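Local structure of putative tetR-family transcriptional regulatory protein (Streptomyces coelicolor, 2DG8) at residues Q9-I14 / Y48-I53; A16-L21 / Q55-A60. The protein probably binds operator DNA as a dimeric helix-turn-helix regulator of the TetR family and controls transcription. One frame throughout, in Å; residues are numbered along the deposited sequence.

Contact 1: residues Q9-I14 / Y48-I53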
# COMPACT_ATOMS: atom_id res chain seq x y z
N GLN A 9 -31.59 9.06 3.80
CA GLN A 9 -30.15 9.16 3.65
C GLN A 9 -29.39 9.10 4.97
O GLN A 9 -28.22 9.49 5.04
CB GLN A 9 -29.78 10.45 2.92
CG GLN A 9 -29.95 10.41 1.39
CD GLN A 9 -31.31 9.89 0.94
OE1 GLN A 9 -31.57 8.69 0.99
NE2 GLN A 9 -32.18 10.80 0.51
N ARG A 10 -30.03 8.62 6.03
CA ARG A 10 -29.36 8.55 7.32
C ARG A 10 -28.33 7.42 7.34
O ARG A 10 -27.27 7.55 7.94
CB ARG A 10 -30.38 8.34 8.45
CG ARG A 10 -29.75 8.23 9.83
CD ARG A 10 -30.79 8.17 10.94
NE ARG A 10 -31.33 9.48 11.30
CZ ARG A 10 -32.25 9.66 12.24
NH1 ARG A 10 -32.69 10.88 12.52
NH2 ARG A 10 -32.74 8.62 12.91
N ARG A 11 -28.65 6.33 6.66
CA ARG A 11 -27.74 5.19 6.61
C ARG A 11 -26.50 5.61 5.83
O ARG A 11 -25.38 5.34 6.26
CB ARG A 11 -28.44 4.00 5.94
CG ARG A 11 -27.81 2.65 6.27
CD ARG A 11 -28.75 1.51 5.92
NE ARG A 11 -28.25 0.21 6.36
CZ ARG A 11 -27.25 -0.44 5.77
NH1 ARG A 11 -26.85 -1.62 6.25
NH2 ARG A 11 -26.67 0.07 4.70
N GLU A 12 -26.70 6.28 4.69
CA GLU A 12 -25.59 6.74 3.86
C GLU A 12 -24.71 7.70 4.65
O GLU A 12 -23.48 7.68 4.53
CB GLU A 12 -26.12 7.49 2.62
CG GLU A 12 -27.06 6.68 1.71
CD GLU A 12 -27.44 7.45 0.44
OE1 GLU A 12 -28.17 6.88 -0.40
OE2 GLU A 12 -27.00 8.61 0.28
N ARG A 13 -25.33 8.54 5.47
CA ARG A 13 -24.59 9.50 6.26
C ARG A 13 -23.73 8.79 7.29
O ARG A 13 -22.64 9.24 7.63
CB ARG A 13 -25.54 10.47 6.96
CG ARG A 13 -25.06 11.91 6.95
CD ARG A 13 -26.07 12.82 7.63
NE ARG A 13 -27.40 12.65 7.06
CZ ARG A 13 -28.49 12.41 7.77
NH1 ARG A 13 -29.67 12.27 7.18
NH2 ARG A 13 -28.41 12.31 9.09
N ILE A 14 -24.23 7.67 7.79
CA ILE A 14 -23.48 6.92 8.78
C ILE A 14 -22.22 6.37 8.12
O ILE A 14 -21.14 6.44 8.71
CB ILE A 14 -24.33 5.77 9.37
CG1 ILE A 14 -25.42 6.37 10.26
CG2 ILE A 14 -23.44 4.81 10.16
CD1 ILE A 14 -26.47 5.37 10.75
N TYR A 48 -29.55 0.15 14.49
CA TYR A 48 -30.82 0.01 13.79
C TYR A 48 -30.51 -0.40 12.35
O TYR A 48 -31.19 -1.26 11.76
CB TYR A 48 -31.58 1.33 13.79
CG TYR A 48 -32.89 1.27 13.04
CD1 TYR A 48 -34.10 1.04 13.70
CD2 TYR A 48 -32.92 1.36 11.64
CE1 TYR A 48 -35.29 0.91 13.01
CE2 TYR A 48 -34.11 1.22 10.93
CZ TYR A 48 -35.29 1.00 11.63
OH TYR A 48 -36.46 0.85 10.93
N HIS A 49 -29.48 0.23 11.78
CA HIS A 49 -29.08 0.02 10.40
C HIS A 49 -27.99 -1.01 10.15
O HIS A 49 -27.89 -1.55 9.06
CB HIS A 49 -28.61 1.34 9.79
CG HIS A 49 -29.69 2.36 9.66
ND1 HIS A 49 -30.64 2.32 8.67
CD2 HIS A 49 -29.99 3.44 10.42
CE1 HIS A 49 -31.48 3.33 8.81
NE2 HIS A 49 -31.11 4.03 9.87
N PHE A 50 -27.18 -1.29 11.17
CA PHE A 50 -26.08 -2.22 10.99
C PHE A 50 -26.04 -3.33 12.03
O PHE A 50 -26.19 -3.08 13.23
CB PHE A 50 -24.76 -1.45 11.00
CG PHE A 50 -24.65 -0.44 9.90
CD1 PHE A 50 -24.19 -0.81 8.64
CD2 PHE A 50 -25.05 0.88 10.11
CE1 PHE A 50 -24.13 0.11 7.60
CE2 PHE A 50 -24.99 1.81 9.07
CZ PHE A 50 -24.53 1.43 7.81
N THR A 51 -25.81 -4.55 11.57
CA THR A 51 -25.76 -5.72 12.45
C THR A 51 -24.56 -5.69 13.38
O THR A 51 -24.57 -6.32 14.43
CB THR A 51 -25.73 -7.03 11.64
OG1 THR A 51 -24.53 -7.10 10.86
CG2 THR A 51 -26.93 -7.10 10.70
N GLY A 52 -23.53 -4.96 12.98
CA GLY A 52 -22.32 -4.89 13.79
C GLY A 52 -21.26 -4.08 13.08
O GLY A 52 -21.48 -3.61 11.96
N ILE A 53 -20.10 -3.93 13.71
CA ILE A 53 -19.01 -3.14 13.15
C ILE A 53 -18.45 -3.71 11.84
O ILE A 53 -18.00 -2.95 10.98
CB ILE A 53 -17.85 -2.98 14.16
CG1 ILE A 53 -17.37 -1.53 14.18
CG2 ILE A 53 -16.67 -3.88 13.79
CD1 ILE A 53 -18.32 -0.57 14.88
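In the DNA-binding domain of this TetR-type regulator, the start of helix 10-25 packs against the end of helix 44-49, probably the recognition helix, as in other TetR-family proteins, and Arg11 carries the greater part of the contact from the side of helix 10-25. Its side chain runs out extended from CG to NE, CG anti to the backbone N (chi1 -158°), and passes alongside His49, with CB over one face of the imidazole. Arg11 NH1 then donates to His49 O at 3.0 Å, the donor tilted 29° from the carbonyl plane, while NE adds a weak bond to the same oxygen at 3.2 Å. The guanidinium also lies on Phe50 as an off-centre cation-pi stack, its CZ 4.2 Å from the ring centroid and the planes 28° apart; NH2 turns to Glu59. A leucine in place of Arg11 would probably leave His49 O and the Glu59 carboxylate without their mate. The buried, branched Ile14 uses two branches: CG2 meets Phe50 CE2 at 3.5 Å, and CD1 reaches His49 CD2 at 4.0 Å. Phe50, where helical geometry ends, turns its ring into the core of the three-helix bundle typical of TetR-family DNA-binding domains.

Contact 2: residues A16-L21 / Q55-A60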
# COMPACT_ATOMS: atom_id res chain seq x y z
N ALA A 16 -20.60 7.53 5.49
CA ALA A 16 -19.69 8.63 5.21
C ALA A 16 -18.93 9.06 6.46
O ALA A 16 -17.72 9.27 6.41
CB ALA A 16 -20.47 9.82 4.64
N ALA A 17 -19.64 9.18 7.58
CA ALA A 17 -19.03 9.58 8.84
C ALA A 17 -18.00 8.55 9.29
O ALA A 17 -16.98 8.89 9.91
CB ALA A 17 -20.11 9.75 9.91
N THR A 18 -18.27 7.29 8.98
CA THR A 18 -17.36 6.20 9.33
C THR A 18 -16.06 6.38 8.54
O THR A 18 -14.96 6.20 9.08
CB THR A 18 -17.98 4.83 8.98
OG1 THR A 18 -19.27 4.71 9.60
CG2 THR A 18 -17.08 3.70 9.47
N LEU A 19 -16.19 6.73 7.27
CA LEU A 19 -15.05 6.95 6.38
C LEU A 19 -14.26 8.17 6.87
O LEU A 19 -13.04 8.13 6.96
CB LEU A 19 -15.55 7.17 4.95
CG LEU A 19 -15.26 6.10 3.88
CD1 LEU A 19 -14.89 4.75 4.47
CD2 LEU A 19 -16.47 6.00 2.97
N ASP A 20 -14.97 9.26 7.19
CA ASP A 20 -14.34 10.47 7.70
C ASP A 20 -13.52 10.10 8.94
O ASP A 20 -12.34 10.44 9.05
CB ASP A 20 -15.39 11.51 8.12
CG ASP A 20 -16.10 12.16 6.94
OD1 ASP A 20 -17.12 12.84 7.17
OD2 ASP A 20 -15.63 12.00 5.78
N LEU A 21 -14.16 9.39 9.87
CA LEU A 21 -13.52 8.97 11.11
C LEU A 21 -12.25 8.16 10.86
O LEU A 21 -11.20 8.47 11.42
CB LEU A 21 -14.52 8.15 11.95
CG LEU A 21 -14.12 7.64 13.35
CD1 LEU A 21 -13.10 6.51 13.23
CD2 LEU A 21 -13.56 8.79 14.18
N GLN A 55 -20.10 -5.40 9.35
CA GLN A 55 -20.93 -5.03 8.22
C GLN A 55 -20.74 -3.54 7.92
O GLN A 55 -20.66 -3.13 6.77
CB GLN A 55 -22.41 -5.29 8.50
CG GLN A 55 -23.31 -4.81 7.38
CD GLN A 55 -24.77 -4.95 7.72
OE1 GLN A 55 -25.29 -4.25 8.60
NE2 GLN A 55 -25.45 -5.86 7.03
N LEU A 56 -20.69 -2.74 8.98
CA LEU A 56 -20.50 -1.29 8.86
C LEU A 56 -19.19 -1.04 8.11
O LEU A 56 -19.16 -0.31 7.11
CB LEU A 56 -20.45 -0.68 10.28
CG LEU A 56 -20.54 0.83 10.57
CD1 LEU A 56 -19.15 1.38 10.77
CD2 LEU A 56 -21.30 1.58 9.47
N LEU A 57 -18.10 -1.66 8.56
CA LEU A 57 -16.81 -1.48 7.91
C LEU A 57 -16.81 -1.99 6.48
O LEU A 57 -16.22 -1.37 5.58
CB LEU A 57 -15.70 -2.17 8.70
CG LEU A 57 -15.31 -1.52 10.03
CD1 LEU A 57 -14.14 -2.27 10.64
CD2 LEU A 57 -14.94 -0.06 9.81
N ARG A 58 -17.46 -3.12 6.25
CA ARG A 58 -17.52 -3.68 4.91
C ARG A 58 -18.28 -2.74 3.98
O ARG A 58 -17.85 -2.51 2.85
CB ARG A 58 -18.17 -5.07 4.92
CG ARG A 58 -17.37 -6.11 5.70
CD ARG A 58 -18.09 -7.45 5.78
NE ARG A 58 -18.04 -8.20 4.53
CZ ARG A 58 -16.95 -8.82 4.08
NH1 ARG A 58 -15.82 -8.79 4.77
NH2 ARG A 58 -17.00 -9.48 2.92
N GLU A 59 -19.39 -2.20 4.46
CA GLU A 59 -20.18 -1.29 3.63
C GLU A 59 -19.49 0.05 3.45
O GLU A 59 -19.63 0.68 2.40
CB GLU A 59 -21.58 -1.09 4.22
CG GLU A 59 -22.41 -2.36 4.31
CD GLU A 59 -23.91 -2.10 4.37
OE1 GLU A 59 -24.64 -2.93 4.96
OE2 GLU A 59 -24.37 -1.09 3.80
N ALA A 60 -18.75 0.50 4.46
CA ALA A 60 -18.03 1.77 4.38
C ALA A 60 -16.88 1.71 3.37
O ALA A 60 -16.76 2.57 2.51
CB ALA A 60 -17.49 2.17 5.75
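Helices 10-25 and 53-77 cross almost at right angles here, the axes of segments 16-21 and 55-60 coming within 9.6 Å at a signed angle of -86°, and the backbones draw nearest at Leu19 and Ala60, whose CA atoms are 6.3 Å apart. Thr18 and Leu56 reach toward each other tip to tip. A chi1 of -54° sets Thr18 OG1 beside the backbone N and sends the CG2 methyl across to Leu56 CD1 at 3.4 Å, tighter than usual for two carbons. OG1 hydrogen-bonds to Ile14 O one turn earlier; threonine thus suits a buried helix position, its hydroxyl satisfied by its own helix and its methyl spent on packing. Through this crossing the first helix of the DNA-binding domain rests on the long helix 53-77, which in the TetR fold runs from that domain into the C-terminal regulatory domain. Ala60 turns its CB toward the other helix, where it touches both neighbours, lying 4.0 Å from Thr18 CG2 and 3.9 Å from Leu19 CD1; so short a side chain lets the backbones come close. Leu19 spreads its two methyls against the Ala60 carbonyl, CD1 and CD2 each 3.5 Å from Ala60 O. More loosely, Leu57 CD2 borders the Thr18 CG2 methyl at 4.3 Å, and Ile35 of helix 32-39 also packs on Thr18.

Both contacts use helix 10-25, contact 1 its first turns and contact 2 its middle, and their centres lie about 9 Å apart. The partners are successive helices, 44-49 and 53-77, so the first helix ties the probable recognition helix to the long helix that follows it. Contact 2 is buried and carried mainly by methyl groups, with no hydrogen bond between its segments; contact 1, farther from the centre of the chain, is only partly buried and mixes polar and cation-pi bonding with a small apolar side. They meet directly: Phe50 CZ packs on Leu56 CD2 at 3.6 Å, continuing the apolar side, while a salt bridge from Arg11 NH2 to Glu59 OE2 at 2.7 Å joins them in a less buried place.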